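Local coordinates for single-stranded DNA-binding protein (Enterobacter phage Enc34, PDB 5ODK), which binds single-stranded DNA through an OB-fold domain and probably serves in replication of the phage genome, at residues 10-15 and 61-66; 23-28 and 53-58. One frame throughout, in Å; residues are numbered along the deposited sequence.

Contact 1: 10-15 and 61-66; sequences KKVKNG and GAIKKI
V12 sets its two methyls against the first turns of helix 61-76. CG1 meets the end of I66 tip to tip, 3.9 Å from I66 CD1, while CG2 reaches the helix backbone, 3.9 Å from I63 N, and also touches A62 CB. The branch point itself rests on A62, with V12 CB 3.9 Å from A62 CB. With V12 CG1 anti to the carbonyl carbon (chi1 -60°), CG2 falls between the backbone N and the carbonyl carbon; this turns CG2 in toward A62 and I63 and leaves CG1 for I66. I63 CD1 packs on bare backbone, 3.7 Å from G15 CA, because CG1 anti to the backbone N (chi1 -167°) sends this branch toward the glycine; I63 CG2 comes to 4.0 Å from N14 O.

One water supplies the polar link. It donates to K13 O at 2.7 Å and accepts from I63 N at 2.9 Å, so it occupies an amide of the helix's first turn, where no helical carbonyl is available.

Behind this shell, a type II turn from V12 to G15 closes the hairpin of strands 8-12 and 15-18, pinned by V12 N to G15 O and G15 N to V12 O. N14 ties the turn further inward: its OD1 accepts from N27 and its ND2 donates to T59 O just ahead of the helix. K13, a magnesium ligand in a crystal structure of this protein though no magnesium is bound to this chain here, leads its amine away from the helix.

No direct hydrogen bond joins the two segments, and only 241 Å² is buried. The N-terminal hairpin is therefore held to the helix by aliphatic packing with a single water bridge, and N14 adds a polar tie to T59.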
ATOM      1  N   LYS A  10      17.409   0.574   2.868  1.00 19.60           N
ATOM      2  CA  LYS A  10      17.773   0.931   1.492  1.00 21.98           C
ATOM      3  C   LYS A  10      16.777   1.956   0.979  1.00 21.06           C
ATOM      4  O   LYS A  10      15.587   1.719   1.029  1.00 19.87           O
ATOM      5  CB  LYS A  10      17.749  -0.323   0.590  1.00 24.68           C
ATOM      6  CG  LYS A  10      18.121  -0.122  -0.894  1.00 28.77           C
ATOM      7  CD  LYS A  10      19.594   0.226  -1.100  1.00 33.47           C
ATOM      8  CE  LYS A  10      19.919   0.524  -2.569  1.00 35.84           C
ATOM      9  NZ  LYS A  10      21.338   0.931  -2.801  1.00 36.45           N
ATOM     10  N   LYS A  11      17.260   3.081   0.468  1.00 20.23           N
ATOM     11  CA  LYS A  11      16.447   4.127  -0.157  1.00 21.30           C
ATOM     12  C   LYS A  11      16.668   4.056  -1.687  1.00 20.87           C
ATOM     13  O   LYS A  11      17.805   3.963  -2.161  1.00 24.02           O
ATOM     14  CB  LYS A  11      16.851   5.485   0.451  1.00 26.09           C
ATOM     15  CG  LYS A  11      16.011   6.691   0.042  1.00 26.80           C
ATOM     16  CD  LYS A  11      16.392   7.930   0.860  1.00 31.75           C
ATOM     17  CE  LYS A  11      15.583   9.170   0.482  1.00 30.40           C
ATOM     18  NZ  LYS A  11      14.126   8.933   0.698  1.00 26.97           N
ATOM     19  N   VAL A  12      15.580   4.035  -2.450  1.00 18.69           N
ATOM     20  CA  VAL A  12      15.615   4.070  -3.930  1.00 20.36           C
ATOM     21  C   VAL A  12      14.680   5.163  -4.430  1.00 17.74           C
ATOM     22  O   VAL A  12      13.942   5.737  -3.617  1.00 17.49           O
ATOM     23  CB  VAL A  12      15.231   2.719  -4.553  1.00 20.72           C
ATOM     24  CG1 VAL A  12      16.193   1.643  -4.103  1.00 23.16           C
ATOM     25  CG2 VAL A  12      13.791   2.332  -4.196  1.00 19.30           C
ATOM     26  N   LYS A  13      14.633   5.422  -5.736  1.00 19.20           N
ATOM     27  CA  LYS A  13      13.675   6.391  -6.280  1.00 17.76           C
ATOM     28  C   LYS A  13      12.278   5.989  -5.796  1.00 16.33           C
ATOM     29  O   LYS A  13      11.840   4.857  -5.960  1.00 15.79           O
ATOM     30  CB  LYS A  13      13.708   6.450  -7.809  1.00 19.53           C
ATOM     31  CG  LYS A  13      12.704   7.428  -8.395  1.00 20.63           C
ATOM     32  CD  LYS A  13      12.842   7.583  -9.889  1.00 25.38           C
ATOM     33  CE  LYS A  13      11.895   8.662 -10.383  1.00 29.84           C
ATOM     34  NZ  LYS A  13      12.288   9.139 -11.728  1.00 37.03           N
ATOM     35  N   ASN A  14      11.585   6.928  -5.167  1.00 15.85           N
ATOM     36  CA  ASN A  14      10.198   6.705  -4.783  1.00 14.08           C
ATOM     37  C   ASN A  14       9.956   5.542  -3.831  1.00 12.70           C
ATOM     38  O   ASN A  14       8.843   5.029  -3.788  1.00 13.41           O
ATOM     39  CB  ASN A  14       9.284   6.595  -6.008  1.00 15.85           C
ATOM     40  CG  ASN A  14       9.097   7.916  -6.717  1.00 14.89           C
ATOM     41  OD1 ASN A  14       9.016   8.971  -6.067  1.00 16.75           O
ATOM     42  ND2 ASN A  14       8.985   7.874  -8.034  1.00 18.55           N
ATOM     43  N   GLY A  15      10.929   5.177  -3.006  1.00 13.97           N
ATOM     44  CA  GLY A  15      10.704   4.131  -2.048  1.00 14.80           C
ATOM     45  C   GLY A  15      11.772   3.934  -1.026  1.00 13.89           C
ATOM     46  O   GLY A  15      12.914   4.351  -1.206  1.00 15.71           O
ATOM     47  N   GLY A  61      10.189   1.367 -10.725  1.00 15.64           N
ATOM     48  CA  GLY A  61      10.749   0.050 -10.991  1.00 16.60           C
ATOM     49  C   GLY A  61      11.561  -0.543  -9.849  1.00 16.82           C
ATOM     50  O   GLY A  61      11.413  -1.712  -9.517  1.00 17.15           O
ATOM     51  N   ALA A  62      12.444   0.246  -9.255  1.00 16.37           N
ATOM     52  CA  ALA A  62      13.298  -0.266  -8.180  1.00 17.73           C
ATOM     53  C   ALA A  62      12.511  -0.663  -6.955  1.00 16.31           C
ATOM     54  O   ALA A  62      12.758  -1.708  -6.365  1.00 16.27           O
ATOM     55  CB  ALA A  62      14.373   0.749  -7.817  1.00 19.53           C
ATOM     56  N   ILE A  63      11.553   0.167  -6.554  1.00 14.99           N
ATOM     57  CA  ILE A  63      10.777  -0.187  -5.377  1.00 14.00           C
ATOM     58  C   ILE A  63       9.865  -1.380  -5.667  1.00 13.78           C
ATOM     59  O   ILE A  63       9.653  -2.204  -4.788  1.00 13.83           O
ATOM     60  CB  ILE A  63      10.025   1.025  -4.747  1.00 13.76           C
ATOM     61  CG1 ILE A  63       9.491   0.686  -3.331  1.00 14.92           C
ATOM     62  CG2 ILE A  63       8.958   1.543  -5.669  1.00 14.08           C
ATOM     63  CD1 ILE A  63      10.564   0.394  -2.315  1.00 14.54           C
ATOM     64  N   LYS A  64       9.380  -1.521  -6.896  1.00 14.06           N
ATOM     65  CA  LYS A  64       8.627  -2.721  -7.230  1.00 14.34           C
ATOM     66  C   LYS A  64       9.503  -3.966  -7.108  1.00 14.95           C
ATOM     67  O   LYS A  64       9.046  -4.981  -6.613  1.00 15.14           O
ATOM     68  CB  LYS A  64       7.961  -2.607  -8.595  1.00 16.23           C
ATOM     69  CG  LYS A  64       6.859  -3.664  -8.802  1.00 18.12           C
ATOM     70  CD  LYS A  64       7.395  -4.782  -9.632  1.00 19.45           C
ATOM     71  CE  LYS A  64       6.235  -5.783  -9.757  1.00 20.86           C
ATOM     72  NZ  LYS A  64       6.678  -6.993 -10.468  1.00 22.90           N
ATOM     73  N   LYS A  65      10.757  -3.876  -7.572  1.00 16.03           N
ATOM     74  CA  LYS A  65      11.702  -4.997  -7.447  1.00 18.07           C
ATOM     75  C   LYS A  65      11.903  -5.394  -5.971  1.00 15.61           C
ATOM     76  O   LYS A  65      11.900  -6.575  -5.616  1.00 17.93           O
ATOM     77  CB  LYS A  65      13.024  -4.648  -8.147  1.00 20.49           C
ATOM     78  CG  LYS A  65      14.048  -5.746  -8.071  1.00 24.16           C
ATOM     79  CD  LYS A  65      15.090  -5.614  -9.163  1.00 28.43           C
ATOM     80  CE  LYS A  65      15.991  -6.825  -9.093  1.00 29.51           C
ATOM     81  NZ  LYS A  65      16.816  -6.861 -10.310  1.00 30.42           N
ATOM     82  N   ILE A  66      12.046  -4.390  -5.117  1.00 14.78           N
ATOM     83  CA  ILE A  66      12.181  -4.635  -3.705  1.00 15.02           C
ATOM     84  C   ILE A  66      10.913  -5.305  -3.162  1.00 14.02           C
ATOM     85  O   ILE A  66      10.968  -6.230  -2.360  1.00 15.25           O
ATOM     86  CB  ILE A  66      12.460  -3.297  -2.964  1.00 15.95           C
ATOM     87  CG1 ILE A  66      13.911  -2.853  -3.236  1.00 16.97           C
ATOM     88  CG2 ILE A  66      12.226  -3.456  -1.469  1.00 17.57           C
ATOM     89  CD1 ILE A  66      14.269  -1.459  -2.775  1.00 19.10           C
TER
HETATM   90  O   HOH W   1      11.494   2.844  -7.673  1.00 16.83           O

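Contact 2: 23-28 and 53-58; sequences IKVSNV and LLMPKD
V28 and V25 pack against L53 and M55 inside the OB-fold barrel, at the corner where the chain passes from strand 23-26 to strand 28-34. The corner carries a G1 beta bulge: N27 and V28 both face V145 of strand 144-156, and N27 has left-handed backbone angles (phi 60°, psi 64°).

Apolar packing accounts for the joint. V28 divides its methyls between L53 and M55, the residues either side of L54: CG1 lies 3.7 Å from M55 CG, and CG2 is 3.9 Å from both L53 CB and L53 CD2. Its CB sits 3.5 Å from L54 O, so the valine rests against the backbone between those two side chains. V25, on the other side of the corner, slants against L53, its CG2 3.7 Å from L53 CD1. The M55 chain leaves with CG anti to the backbone N (chi1 -177°), which carries the sulfur across to V25 at about a right angle. V145 and S147 also touch L53, and W109 touches M55, so neighbouring strands continue the packing.

Polar groups are satisfied from outside the pair, since no hydrogen bond crosses between the segments. Besides its amide link to N14, N27 accepts at OD1 from R172 NE, while N27 N bonds S146 OG. H60 bridges the two segments, NE2 to S26 O and ND1 to P56 O, beside V28 and M55.

The M55 sulfur, SD, stands 3.9 Å from V25 CG1 and 4.1 Å from V25 CB.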
ATOM      1  N   ILE A  23       7.937  -1.205   4.053  1.00 10.62           N
ATOM      2  CA  ILE A  23       8.208  -0.674   2.734  1.00 11.44           C
ATOM      3  C   ILE A  23       7.442   0.635   2.599  1.00 11.87           C
ATOM      4  O   ILE A  23       6.206   0.650   2.730  1.00 11.74           O
ATOM      5  CB  ILE A  23       7.749  -1.657   1.628  1.00 12.31           C
ATOM      6  CG1 ILE A  23       8.362  -3.039   1.853  1.00 13.67           C
ATOM      7  CG2 ILE A  23       8.100  -1.102   0.248  1.00 13.93           C
ATOM      8  CD1 ILE A  23       7.738  -4.109   0.988  1.00 15.86           C
ATOM      9  N   LYS A  24       8.145   1.714   2.270  1.00 11.82           N
ATOM     10  CA  LYS A  24       7.499   2.975   1.882  1.00 12.25           C
ATOM     11  C   LYS A  24       7.416   3.029   0.364  1.00 11.59           C
ATOM     12  O   LYS A  24       8.441   2.853  -0.297  1.00 12.41           O
ATOM     13  CB  LYS A  24       8.254   4.202   2.405  1.00 13.03           C
ATOM     14  CG  LYS A  24       7.586   5.531   2.074  1.00 14.19           C
ATOM     15  CD  LYS A  24       8.366   6.694   2.669  1.00 16.98           C
ATOM     16  CE  LYS A  24       7.761   8.033   2.354  1.00 20.21           C
ATOM     17  NZ  LYS A  24       8.558   9.100   3.041  1.00 23.39           N
ATOM     18  N   VAL A  25       6.216   3.215  -0.168  1.00 11.82           N
ATOM     19  CA  VAL A  25       5.982   3.517  -1.571  1.00 13.01           C
ATOM     20  C   VAL A  25       5.599   4.972  -1.650  1.00 11.29           C
ATOM     21  O   VAL A  25       4.631   5.409  -1.012  1.00 12.95           O
ATOM     22  CB  VAL A  25       4.974   2.599  -2.257  1.00 15.02           C
ATOM     23  CG1 VAL A  25       5.536   1.187  -2.342  1.00 17.39           C
ATOM     24  CG2 VAL A  25       3.591   2.653  -1.668  1.00 15.23           C
ATOM     25  N   SER A  26       6.394   5.753  -2.371  1.00 12.86           N
ATOM     26  CA  SER A  26       6.243   7.204  -2.391  1.00 12.90           C
ATOM     27  C   SER A  26       5.645   7.670  -3.690  1.00 13.45           C
ATOM     28  O   SER A  26       5.974   7.128  -4.759  1.00 14.24           O
ATOM     29  CB  SER A  26       7.558   7.897  -2.127  1.00 15.82           C
ATOM     30  OG  SER A  26       8.134   7.445  -0.907  1.00 20.63           O
ATOM     31  N   ASN A  27       4.793   8.693  -3.618  1.00 13.89           N
ATOM     32  CA  ASN A  27       4.262   9.343  -4.812  1.00 13.60           C
ATOM     33  C   ASN A  27       3.491   8.374  -5.698  1.00 13.37           C
ATOM     34  O   ASN A  27       3.849   8.087  -6.850  1.00 14.54           O
ATOM     35  CB  ASN A  27       5.399  10.057  -5.530  1.00 15.32           C
ATOM     36  CG  ASN A  27       6.143  10.996  -4.613  1.00 15.89           C
ATOM     37  OD1 ASN A  27       5.500  11.863  -3.967  1.00 18.13           O
ATOM     38  ND2 ASN A  27       7.462  10.805  -4.480  1.00 18.91           N
ATOM     39  N   VAL A  28       2.411   7.888  -5.114  1.00 12.58           N
ATOM     40  CA  VAL A  28       1.479   6.954  -5.762  1.00 12.71           C
ATOM     41  C   VAL A  28       0.083   7.560  -5.690  1.00 11.29           C
ATOM     42  O   VAL A  28      -0.188   8.388  -4.802  1.00 12.75           O
ATOM     43  CB  VAL A  28       1.536   5.562  -5.135  1.00 12.67           C
ATOM     44  CG1 VAL A  28       2.930   4.983  -5.314  1.00 14.29           C
ATOM     45  CG2 VAL A  28       1.129   5.587  -3.667  1.00 12.95           C
ATOM     46  N   LEU A  53      -3.372   1.610  -3.941  1.00 11.33           N
ATOM     47  CA  LEU A  53      -2.292   2.506  -4.373  1.00 11.92           C
ATOM     48  C   LEU A  53      -1.973   2.188  -5.812  1.00 12.32           C
ATOM     49  O   LEU A  53      -1.729   1.022  -6.159  1.00 14.72           O
ATOM     50  CB  LEU A  53      -1.074   2.338  -3.492  1.00 12.77           C
ATOM     51  CG  LEU A  53      -1.316   2.492  -1.992  1.00 12.92           C
ATOM     52  CD1 LEU A  53      -0.074   2.110  -1.222  1.00 14.82           C
ATOM     53  CD2 LEU A  53      -1.755   3.898  -1.585  1.00 13.70           C
ATOM     54  N   LEU A  54      -2.006   3.204  -6.673  1.00 12.84           N
ATOM     55  CA  LEU A  54      -1.692   3.071  -8.066  1.00 12.39           C
ATOM     56  C   LEU A  54      -0.298   3.616  -8.261  1.00 12.76           C
ATOM     57  O   LEU A  54      -0.045   4.825  -8.115  1.00 13.25           O
ATOM     58  CB  LEU A  54      -2.711   3.841  -8.877  1.00 13.98           C
ATOM     59  CG  LEU A  54      -4.149   3.417  -8.666  1.00 15.19           C
ATOM     60  CD1 LEU A  54      -5.066   4.322  -9.450  1.00 17.17           C
ATOM     61  CD2 LEU A  54      -4.392   1.953  -9.024  1.00 16.72           C
ATOM     62  N   MET A  55       0.648   2.717  -8.547  1.00 13.61           N
ATOM     63  CA  MET A  55       2.051   3.069  -8.537  1.00 14.10           C
ATOM     64  C   MET A  55       2.569   3.107  -9.982  1.00 14.05           C
ATOM     65  O   MET A  55       2.670   2.064 -10.631  1.00 14.13           O
ATOM     66  CB  MET A  55       2.795   2.050  -7.675  1.00 16.24           C
ATOM     67  CG  MET A  55       4.247   2.335  -7.530  1.00 17.14           C
ATOM     68  SD  MET A  55       4.981   1.350  -6.212  1.00 17.96           S
ATOM     69  CE  MET A  55       5.144  -0.226  -7.013  1.00 17.30           C
ATOM     70  N   PRO A  56       2.901   4.306 -10.525  1.00 12.91           N
ATOM     71  CA  PRO A  56       3.365   4.376 -11.929  1.00 14.25           C
ATOM     72  C   PRO A  56       4.591   3.514 -12.188  1.00 15.00           C
ATOM     73  O   PRO A  56       5.623   3.635 -11.526  1.00 16.08           O
ATOM     74  CB  PRO A  56       3.648   5.851 -12.124  1.00 15.07           C
ATOM     75  CG  PRO A  56       2.680   6.534 -11.199  1.00 15.65           C
ATOM     76  CD  PRO A  56       2.640   5.649  -9.975  1.00 14.63           C
ATOM     77  N   LYS A  57       4.458   2.624 -13.159  1.00 14.94           N
ATOM     78  CA  LYS A  57       5.543   1.676 -13.446  1.00 14.76           C
ATOM     79  C   LYS A  57       6.843   2.365 -13.830  1.00 16.21           C
ATOM     80  O   LYS A  57       7.916   1.926 -13.416  1.00 19.57           O
ATOM     81  CB  LYS A  57       5.140   0.737 -14.574  1.00 15.90           C
ATOM     82  CG  LYS A  57       3.999  -0.211 -14.246  1.00 15.06           C
ATOM     83  CD  LYS A  57       3.693  -1.119 -15.414  1.00 17.06           C
ATOM     84  CE  LYS A  57       2.667  -2.197 -15.105  1.00 16.47           C
ATOM     85  NZ  LYS A  57       2.370  -2.977 -16.331  1.00 18.27           N
ATOM     86  N   ASP A  58       6.748   3.434 -14.620  1.00 16.74           N
ATOM     87  CA  ASP A  58       7.929   4.061 -15.200  1.00 19.24           C
ATOM     88  C   ASP A  58       8.788   4.763 -14.185  1.00 18.03           C
ATOM     89  O   ASP A  58       9.945   4.950 -14.442  1.00 22.50           O
ATOM     90  CB  ASP A  58       7.578   4.964 -16.395  1.00 22.95           C
ATOM     91  CG  ASP A  58       6.731   6.183 -16.049  1.00 25.36           C
ATOM     92  OD1 ASP A  58       6.159   6.305 -14.947  1.00 24.78           O
ATOM     93  OD2 ASP A  58       6.628   7.045 -16.956  1.00 35.33           O
TER

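How the contacts relate
Contact 2 is the core contact, centred about 8 Å from the centre of the chain, with five of its seven touching residues buried; contact 1 lies about 14 Å out and only partly buried, with three of eight exposed. Their centres are 9 Å apart, and strand 49-56 is followed, after a short connection, by helix 61-76, so consecutive elements of the chain serve the two contacts. They also touch: N14 O lies 2.9 Å from S26 N, a probable hydrogen bond, and I63 CD1 packs 3.9 Å from I23 CG2. Both rely on aliphatic packing, but near the surface a water spans the segments, whereas in the barrel methyls and a thioether meet without one.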